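Local coordinates for protein bacterial regulatory proteins, tetR family (Corynebacterium glutamicum, PDB 3AQT) that acts as a TetR-family transcriptional repressor that binds the inducer resorcinol and probably contacts DNA through a helix-turn-helix, at residues 49-53 with 83-87; 106-110 with 161-165; 127-132 with 210-214. All blocks are in the same frame, centred on the assembly; numbering follows the deposited sequence.

Contact 1 belongs to the DNA-binding head, contacts 2 and 3 to the ligand-binding body; the centre of contact 1 is about 28 Å from that of contact 2 and about 33 Å from that of contact 3. Contact 1 is buried and wholly apolar, aliphatic side chains against aromatic rings. Contact 2 lies at the surface and is made of salt bridges, while contact 3 is buried and combines an ion pair with apolar packing. Helix 90-111 connects the two regions: its start packs on contact 1 and its end supplies 106-110. Contacts 2 and 3 touch where Leu-109 CD2 packs 3.5 Å from His-129 CD2, and both border the resorcinol.

Contact 1: 49-53 with 83-87; sequences ARLIT and FYNYF
The ring of Phe-87 is met at its edge, in plane, by Leu-51 CD1, whereas Ile-52 approaches the same ring obliquely; Leu-51 also reaches the rings of Phe-83 and Tyr-86 at a slant, and Asn-85 CB lies over one face of the Tyr-86 ring, offset toward its rim. Segment 83-87 closes the predicted helix-turn-helix of this TetR-type DNA-binding domain, and the contact fastens that end to helix 41-62, the first helix of the domain. Leu-51 carries most of it. Its CG stands beside the backbone N (chi1 -75°), and the extended branch that follows carries CD1 in among three aromatic residues. There CD1 lies 3.9 Å from Phe-83 CD1 and 4.0 Å from Tyr-86 CB, while Phe-87 CE2 is 3.9 Å from the same methyl. Leu-51 and Phe-87 run past each other in opposite directions, which lets Leu-51 CB touch the ring as well, 4.0 Å from Phe-87 CE2. A turn in 83-87, with Tyr-86 N donating to Phe-83 O over 2.9 Å, brings the three residues to the same side chain. Elsewhere in the domain, Ile-72 of helix 69-75 and Ile-78 pack on Leu-51, and Leu-93 of helix 90-111 touches both Ile-52 and Phe-83, so the contact is one part of a core shared by the domain's helices. No hydrogen bond joins the two segments; the union rests on apolar surface. Ile-52 lies across Phe-87 at about a right angle, and its CD1 methyl comes to 3.5 Å from Phe-87 CZ.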
# COMPACT_ATOMS: atom_id res chain seq x y z
N ALA B 49 9.85 -5.71 27.18
CA ALA B 49 10.42 -4.38 27.06
C ALA B 49 11.90 -4.43 26.71
O ALA B 49 12.37 -3.70 25.83
CB ALA B 49 10.21 -3.62 28.36
N ARG B 50 12.64 -5.32 27.38
CA ARG B 50 14.07 -5.47 27.14
C ARG B 50 14.36 -6.05 25.77
O ARG B 50 15.36 -5.69 25.14
CB ARG B 50 14.70 -6.34 28.22
CG ARG B 50 14.71 -5.68 29.57
CD ARG B 50 15.22 -6.62 30.63
NE ARG B 50 15.06 -6.04 31.96
CZ ARG B 50 15.43 -6.64 33.09
NH1 ARG B 50 15.97 -7.85 33.05
NH2 ARG B 50 15.25 -6.03 34.26
N LEU B 51 13.49 -6.95 25.31
CA LEU B 51 13.65 -7.55 24.00
C LEU B 51 13.43 -6.48 22.94
O LEU B 51 14.19 -6.40 21.96
CB LEU B 51 12.65 -8.70 23.81
CG LEU B 51 13.03 -9.98 24.56
CD1 LEU B 51 11.93 -11.00 24.46
CD2 LEU B 51 14.33 -10.54 23.99
N ILE B 52 12.42 -5.65 23.14
CA ILE B 52 12.12 -4.58 22.20
C ILE B 52 13.33 -3.65 22.09
O ILE B 52 13.75 -3.29 20.99
CB ILE B 52 10.88 -3.77 22.66
CG1 ILE B 52 9.63 -4.65 22.55
CG2 ILE B 52 10.71 -2.52 21.82
CD1 ILE B 52 9.37 -5.33 21.22
N THR B 53 13.88 -3.28 23.24
CA THR B 53 15.05 -2.40 23.29
C THR B 53 16.24 -3.06 22.60
O THR B 53 16.98 -2.42 21.86
CB THR B 53 15.44 -2.07 24.76
OG1 THR B 53 14.35 -1.38 25.39
CG2 THR B 53 16.69 -1.19 24.82
N PHE B 83 12.91 -17.16 24.03
CA PHE B 83 12.28 -16.03 23.35
C PHE B 83 10.77 -16.16 23.18
O PHE B 83 10.01 -15.28 23.57
CB PHE B 83 12.90 -15.82 21.97
CG PHE B 83 12.29 -14.68 21.20
CD1 PHE B 83 12.70 -13.37 21.42
CD2 PHE B 83 11.30 -14.92 20.25
CE1 PHE B 83 12.13 -12.31 20.72
CE2 PHE B 83 10.72 -13.86 19.54
CZ PHE B 83 11.14 -12.56 19.78
N TYR B 84 10.35 -17.28 22.60
CA TYR B 84 8.93 -17.53 22.36
C TYR B 84 8.08 -17.66 23.61
O TYR B 84 6.95 -18.14 23.57
CB TYR B 84 8.79 -18.75 21.44
CG TYR B 84 9.42 -18.48 20.10
CD1 TYR B 84 8.82 -17.60 19.20
CD2 TYR B 84 10.67 -19.00 19.78
CE1 TYR B 84 9.45 -17.25 18.01
CE2 TYR B 84 11.31 -18.66 18.59
CZ TYR B 84 10.69 -17.78 17.70
OH TYR B 84 11.32 -17.42 16.53
N ASN B 85 8.63 -17.21 24.73
CA ASN B 85 7.89 -17.22 25.98
C ASN B 85 7.34 -15.81 26.18
O ASN B 85 6.54 -15.57 27.09
CB ASN B 85 8.81 -17.56 27.15
CG ASN B 85 8.79 -19.03 27.50
OD1 ASN B 85 9.57 -19.48 28.34
ND2 ASN B 85 7.89 -19.79 26.88
N TYR B 86 7.77 -14.89 25.33
CA TYR B 86 7.36 -13.49 25.43
C TYR B 86 6.72 -12.94 24.16
O TYR B 86 5.98 -11.97 24.20
CB TYR B 86 8.58 -12.65 25.81
CG TYR B 86 9.33 -13.22 26.99
CD1 TYR B 86 8.84 -13.08 28.29
CD2 TYR B 86 10.51 -13.93 26.80
CE1 TYR B 86 9.53 -13.62 29.38
CE2 TYR B 86 11.21 -14.47 27.88
CZ TYR B 86 10.71 -14.31 29.16
OH TYR B 86 11.41 -14.85 30.22
N PHE B 87 7.03 -13.57 23.03
CA PHE B 87 6.47 -13.19 21.73
C PHE B 87 6.12 -14.48 20.98
O PHE B 87 6.89 -15.44 21.00
CB PHE B 87 7.48 -12.38 20.92
CG PHE B 87 7.67 -10.98 21.41
CD1 PHE B 87 6.81 -9.96 21.00
CD2 PHE B 87 8.70 -10.67 22.30
CE1 PHE B 87 6.97 -8.66 21.47
CE2 PHE B 87 8.86 -9.38 22.78
CZ PHE B 87 7.99 -8.37 22.36

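Contact 2: 106-110 with 161-165; sequences GIALD and RARRD. With RCO (resorcinol), chain D.
Arg-161 reaches from helix 159-171 to Asp-110 on helix 90-111, passing the resorcinol on the way. Its CB lies 3.5 Å from O1 of the ligand. CG stands beside the backbone N (chi1 -68°) and the chain then runs extended to NE, a length suited to two segments whose axes stay 12.0 Å apart. CD passes between two oxygens, Asp-110 OD2 and the ligand's O1. NE donates to Asp-110 OD2 over 2.7 Å at 154°; the oxygen lies close to the guanidinium plane, but the nitrogen comes from above the carboxylate plane. The head group then rests with one face over the backbone at Gly-106 C and Ile-107 N, and NH2 ends against Ile-107 CG1. NH1 makes a weak hydrogen bond to Ile-157 O, at the end of the preceding helix 150-157. Leu-109, Arg-161, Ala-162 and Asp-165 line the resorcinol pocket of the TetR-type ligand-binding domain, and the salt-bridge network of Asp-110, Arg-161, Arg-164 and Asp-165 runs along one side of it. Arg-164, bent at chi3 (65°), takes the other carboxylate oxygen: its NH2 donates to Asp-110 OD1 over 2.7 Å on the syn side but tilted out of the carboxylate plane, with a weak second bond from NH1. Along the adjoining edge NE and the same NH2 grip Asp-165 OD1 side-on, both from the same face of that carboxylate, with NE at 3.1 Å from OD1. The bridging guanidinium would probably offset the negative charge of the two aspartates. Asp-165 OD2 is turned to the ligand and accepts a hydrogen bond from resorcinol O3 at 2.6 Å, while Ala-162 CB packs 3.7 Å from ring carbon C4.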
# COMPACT_ATOMS: atom_id res chain seq x y z
N GLY B 106 5.70 10.57 15.74
CA GLY B 106 4.36 11.09 15.88
C GLY B 106 4.27 12.13 16.99
O GLY B 106 3.66 13.18 16.81
N ILE B 107 4.88 11.83 18.13
CA ILE B 107 4.88 12.73 19.27
C ILE B 107 5.68 13.99 18.94
O ILE B 107 5.26 15.10 19.27
CB ILE B 107 5.49 12.05 20.51
CG1 ILE B 107 4.58 10.92 20.98
CG2 ILE B 107 5.67 13.05 21.64
CD1 ILE B 107 5.23 9.91 21.94
N ALA B 108 6.81 13.82 18.26
CA ALA B 108 7.62 14.96 17.88
C ALA B 108 6.83 15.85 16.91
O ALA B 108 6.85 17.07 17.02
CB ALA B 108 8.94 14.50 17.23
N LEU B 109 6.12 15.24 15.96
CA LEU B 109 5.32 16.01 15.01
C LEU B 109 4.22 16.79 15.72
O LEU B 109 3.94 17.93 15.36
CB LEU B 109 4.70 15.10 13.95
CG LEU B 109 5.66 14.48 12.93
CD1 LEU B 109 4.89 13.54 12.01
CD2 LEU B 109 6.34 15.58 12.14
N ASP B 110 3.59 16.17 16.72
CA ASP B 110 2.54 16.84 17.45
C ASP B 110 3.09 18.06 18.21
O ASP B 110 2.37 19.03 18.43
CB ASP B 110 1.86 15.89 18.44
CG ASP B 110 0.98 14.85 17.75
OD1 ASP B 110 0.58 15.09 16.59
OD2 ASP B 110 0.67 13.81 18.37
N ARG B 161 -3.51 10.45 14.28
CA ARG B 161 -2.93 11.78 14.17
C ARG B 161 -3.22 12.39 12.81
O ARG B 161 -3.55 13.58 12.69
CB ARG B 161 -1.41 11.73 14.41
CG ARG B 161 -1.02 11.38 15.84
CD ARG B 161 0.48 11.33 16.03
NE ARG B 161 0.83 11.31 17.46
CZ ARG B 161 0.89 10.22 18.21
NH1 ARG B 161 0.66 9.02 17.69
NH2 ARG B 161 1.17 10.33 19.50
N ALA B 162 -3.08 11.58 11.77
CA ALA B 162 -3.32 12.04 10.41
C ALA B 162 -4.80 12.37 10.25
O ALA B 162 -5.16 13.39 9.69
CB ALA B 162 -2.91 10.98 9.41
N ARG B 163 -5.65 11.49 10.76
CA ARG B 163 -7.08 11.70 10.66
C ARG B 163 -7.44 13.03 11.32
O ARG B 163 -8.23 13.81 10.79
CB ARG B 163 -7.83 10.54 11.33
CG ARG B 163 -9.31 10.46 10.98
CD ARG B 163 -9.96 9.25 11.64
NE ARG B 163 -11.30 9.00 11.13
CZ ARG B 163 -12.36 9.74 11.44
NH1 ARG B 163 -12.24 10.78 12.25
NH2 ARG B 163 -13.55 9.44 10.93
N ARG B 164 -6.84 13.29 12.48
CA ARG B 164 -7.08 14.52 13.22
C ARG B 164 -6.72 15.71 12.35
O ARG B 164 -7.51 16.64 12.19
CB ARG B 164 -6.21 14.54 14.47
CG ARG B 164 -6.23 15.87 15.23
CD ARG B 164 -5.03 15.99 16.14
NE ARG B 164 -3.79 16.04 15.37
CZ ARG B 164 -2.62 15.56 15.79
NH1 ARG B 164 -2.53 14.99 16.98
NH2 ARG B 164 -1.55 15.67 15.01
N ASP B 165 -5.51 15.68 11.80
CA ASP B 165 -5.04 16.76 10.95
C ASP B 165 -5.97 16.95 9.75
O ASP B 165 -6.28 18.08 9.38
CB ASP B 165 -3.60 16.51 10.49
CG ASP B 165 -2.59 16.67 11.63
OD1 ASP B 165 -2.94 17.26 12.67
OD2 ASP B 165 -1.43 16.22 11.48
C1 RCO D . 1.11 12.30 11.27
C2 RCO D . 0.29 13.44 11.00
C3 RCO D . -0.16 13.69 9.67
C4 RCO D . 0.21 12.82 8.64
C5 RCO D . 1.02 11.70 8.90
C6 RCO D . 1.47 11.44 10.22
O1 RCO D . 1.54 12.06 12.57
O3 RCO D . -0.96 14.79 9.38

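Contact 3: 127-132 with 210-214; sequences LRHLVR and DQIFA. With RCO (resorcinol), chain D.
Helix segments 127-132 and 210-214 cross at 136° with their axes 8.7 Å apart, and the backbones come nearest where Arg-128 CA is 4.7 Å from Asp-210 CA. Asp-210 points into the interface, its CG held between the backbone N and the carbonyl carbon (chi1 64°), which carries OD2 toward Arg-128. The NE of Arg-128 donates to Asp-210 OD2 over 3.0 Å in a nearly straight bond of 174°; the oxygen lies in the guanidinium plane, whereas NE comes from above the carboxylate plane. Gln-211 CG covers one face of that guanidinium, offset toward its rim, and Arg-128 NH1 is bound further on by Arg-234 O. Lower on the same side chain, Arg-128 CG packs 3.7 Å from Ala-214 CB. Arg-132 adds a long ionic contact, NH1 to Asp-210 OD2 at 3.7 Å, with the oxygen well out of its guanidinium plane. Beside this polar cluster Val-131 faces two ways: CG1 lies 3.8 Å from Asp-210 CA, and CG2 reaches Phe-213 CD2 at 3.9 Å. The ring of Phe-213 also packs on Leu-191 and touches Cys-186 of the second subunit, so helix 209-220 has helix 119-134 on one flank and meets the second subunit through Phe-213. Leu-127 joins the two sides, its CB 4.3 Å from Phe-213 CE2 and its CD2 methyl against the resorcinol ring, where Leu-130 CD1 also rests. With two arginines close to one buried carboxylate, Asp-210 is probably kept ionised, and its charge largely compensated, where the helices bury it.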
# COMPACT_ATOMS: atom_id res chain seq x y z
N LEU B 127 3.95 14.68 6.51
CA LEU B 127 4.29 13.70 5.50
C LEU B 127 5.73 13.85 5.02
O LEU B 127 6.43 12.85 4.84
CB LEU B 127 3.32 13.79 4.32
CG LEU B 127 1.88 13.43 4.72
CD1 LEU B 127 0.94 13.62 3.53
CD2 LEU B 127 1.84 11.98 5.21
N ARG B 128 6.18 15.09 4.84
CA ARG B 128 7.54 15.30 4.38
C ARG B 128 8.55 14.77 5.40
O ARG B 128 9.59 14.24 5.03
CB ARG B 128 7.79 16.79 4.11
CG ARG B 128 6.99 17.31 2.93
CD ARG B 128 7.16 18.80 2.78
NE ARG B 128 8.55 19.17 2.58
CZ ARG B 128 9.02 20.41 2.66
NH1 ARG B 128 8.21 21.42 2.94
NH2 ARG B 128 10.31 20.64 2.45
N HIS B 129 8.22 14.89 6.69
CA HIS B 129 9.12 14.37 7.72
C HIS B 129 9.20 12.85 7.65
O HIS B 129 10.27 12.28 7.82
CB HIS B 129 8.66 14.79 9.12
CG HIS B 129 9.12 16.16 9.52
ND1 HIS B 129 10.45 16.51 9.56
CD2 HIS B 129 8.43 17.27 9.88
CE1 HIS B 129 10.57 17.77 9.92
NE2 HIS B 129 9.35 18.25 10.13
N LEU B 130 8.06 12.19 7.41
CA LEU B 130 8.04 10.73 7.33
C LEU B 130 8.91 10.28 6.16
O LEU B 130 9.74 9.38 6.31
CB LEU B 130 6.60 10.20 7.18
CG LEU B 130 5.70 10.41 8.41
CD1 LEU B 130 4.32 9.85 8.17
CD2 LEU B 130 6.32 9.74 9.62
N VAL B 131 8.76 10.92 5.00
CA VAL B 131 9.56 10.54 3.85
C VAL B 131 11.05 10.72 4.11
O VAL B 131 11.84 9.81 3.85
CB VAL B 131 9.16 11.34 2.60
CG1 VAL B 131 10.14 11.08 1.48
CG2 VAL B 131 7.76 10.93 2.15
N ARG B 132 11.44 11.88 4.63
CA ARG B 132 12.86 12.14 4.92
C ARG B 132 13.41 11.15 5.94
O ARG B 132 14.55 10.69 5.82
CB ARG B 132 13.06 13.58 5.41
CG ARG B 132 12.36 14.59 4.53
CD ARG B 132 13.22 15.78 4.13
NE ARG B 132 13.25 16.84 5.13
CZ ARG B 132 13.44 18.12 4.83
NH1 ARG B 132 13.61 18.49 3.57
NH2 ARG B 132 13.46 19.03 5.80
N ASP B 210 10.15 14.27 -1.01
CA ASP B 210 9.17 14.51 0.03
C ASP B 210 8.16 15.58 -0.39
O ASP B 210 6.96 15.45 -0.16
CB ASP B 210 9.89 14.92 1.33
CG ASP B 210 10.64 16.23 1.19
OD1 ASP B 210 11.31 16.43 0.17
OD2 ASP B 210 10.57 17.06 2.12
N GLN B 211 8.65 16.64 -1.03
CA GLN B 211 7.79 17.72 -1.48
C GLN B 211 6.78 17.23 -2.51
O GLN B 211 5.58 17.48 -2.39
CB GLN B 211 8.62 18.85 -2.08
CG GLN B 211 9.40 19.66 -1.05
CD GLN B 211 10.13 20.83 -1.68
OE1 GLN B 211 9.68 21.39 -2.68
NE2 GLN B 211 11.26 21.21 -1.09
N ILE B 212 7.28 16.53 -3.52
CA ILE B 212 6.44 16.01 -4.58
C ILE B 212 5.39 15.07 -4.03
O ILE B 212 4.23 15.11 -4.44
CB ILE B 212 7.29 15.28 -5.63
CG1 ILE B 212 8.29 16.26 -6.24
CG2 ILE B 212 6.39 14.72 -6.72
CD1 ILE B 212 9.43 15.61 -7.03
N PHE B 213 5.77 14.23 -3.08
CA PHE B 213 4.80 13.31 -2.49
C PHE B 213 3.74 14.07 -1.70
O PHE B 213 2.55 13.80 -1.82
CB PHE B 213 5.48 12.29 -1.58
CG PHE B 213 4.50 11.43 -0.84
CD1 PHE B 213 3.70 10.52 -1.52
CD2 PHE B 213 4.30 11.60 0.53
CE1 PHE B 213 2.72 9.79 -0.85
CE2 PHE B 213 3.32 10.88 1.20
CZ PHE B 213 2.53 9.97 0.51
N ALA B 214 4.18 15.02 -0.88
CA ALA B 214 3.25 15.79 -0.07
C ALA B 214 2.25 16.55 -0.94
O ALA B 214 1.06 16.63 -0.62
CB ALA B 214 4.00 16.76 0.84
C1 RCO D . 1.11 12.30 11.27
C2 RCO D . 0.29 13.44 11.00
C3 RCO D . -0.16 13.69 9.67
C4 RCO D . 0.21 12.82 8.64
C5 RCO D . 1.02 11.70 8.90
C6 RCO D . 1.47 11.44 10.22
O1 RCO D . 1.54 12.06 12.57
O3 RCO D . -0.96 14.79 9.38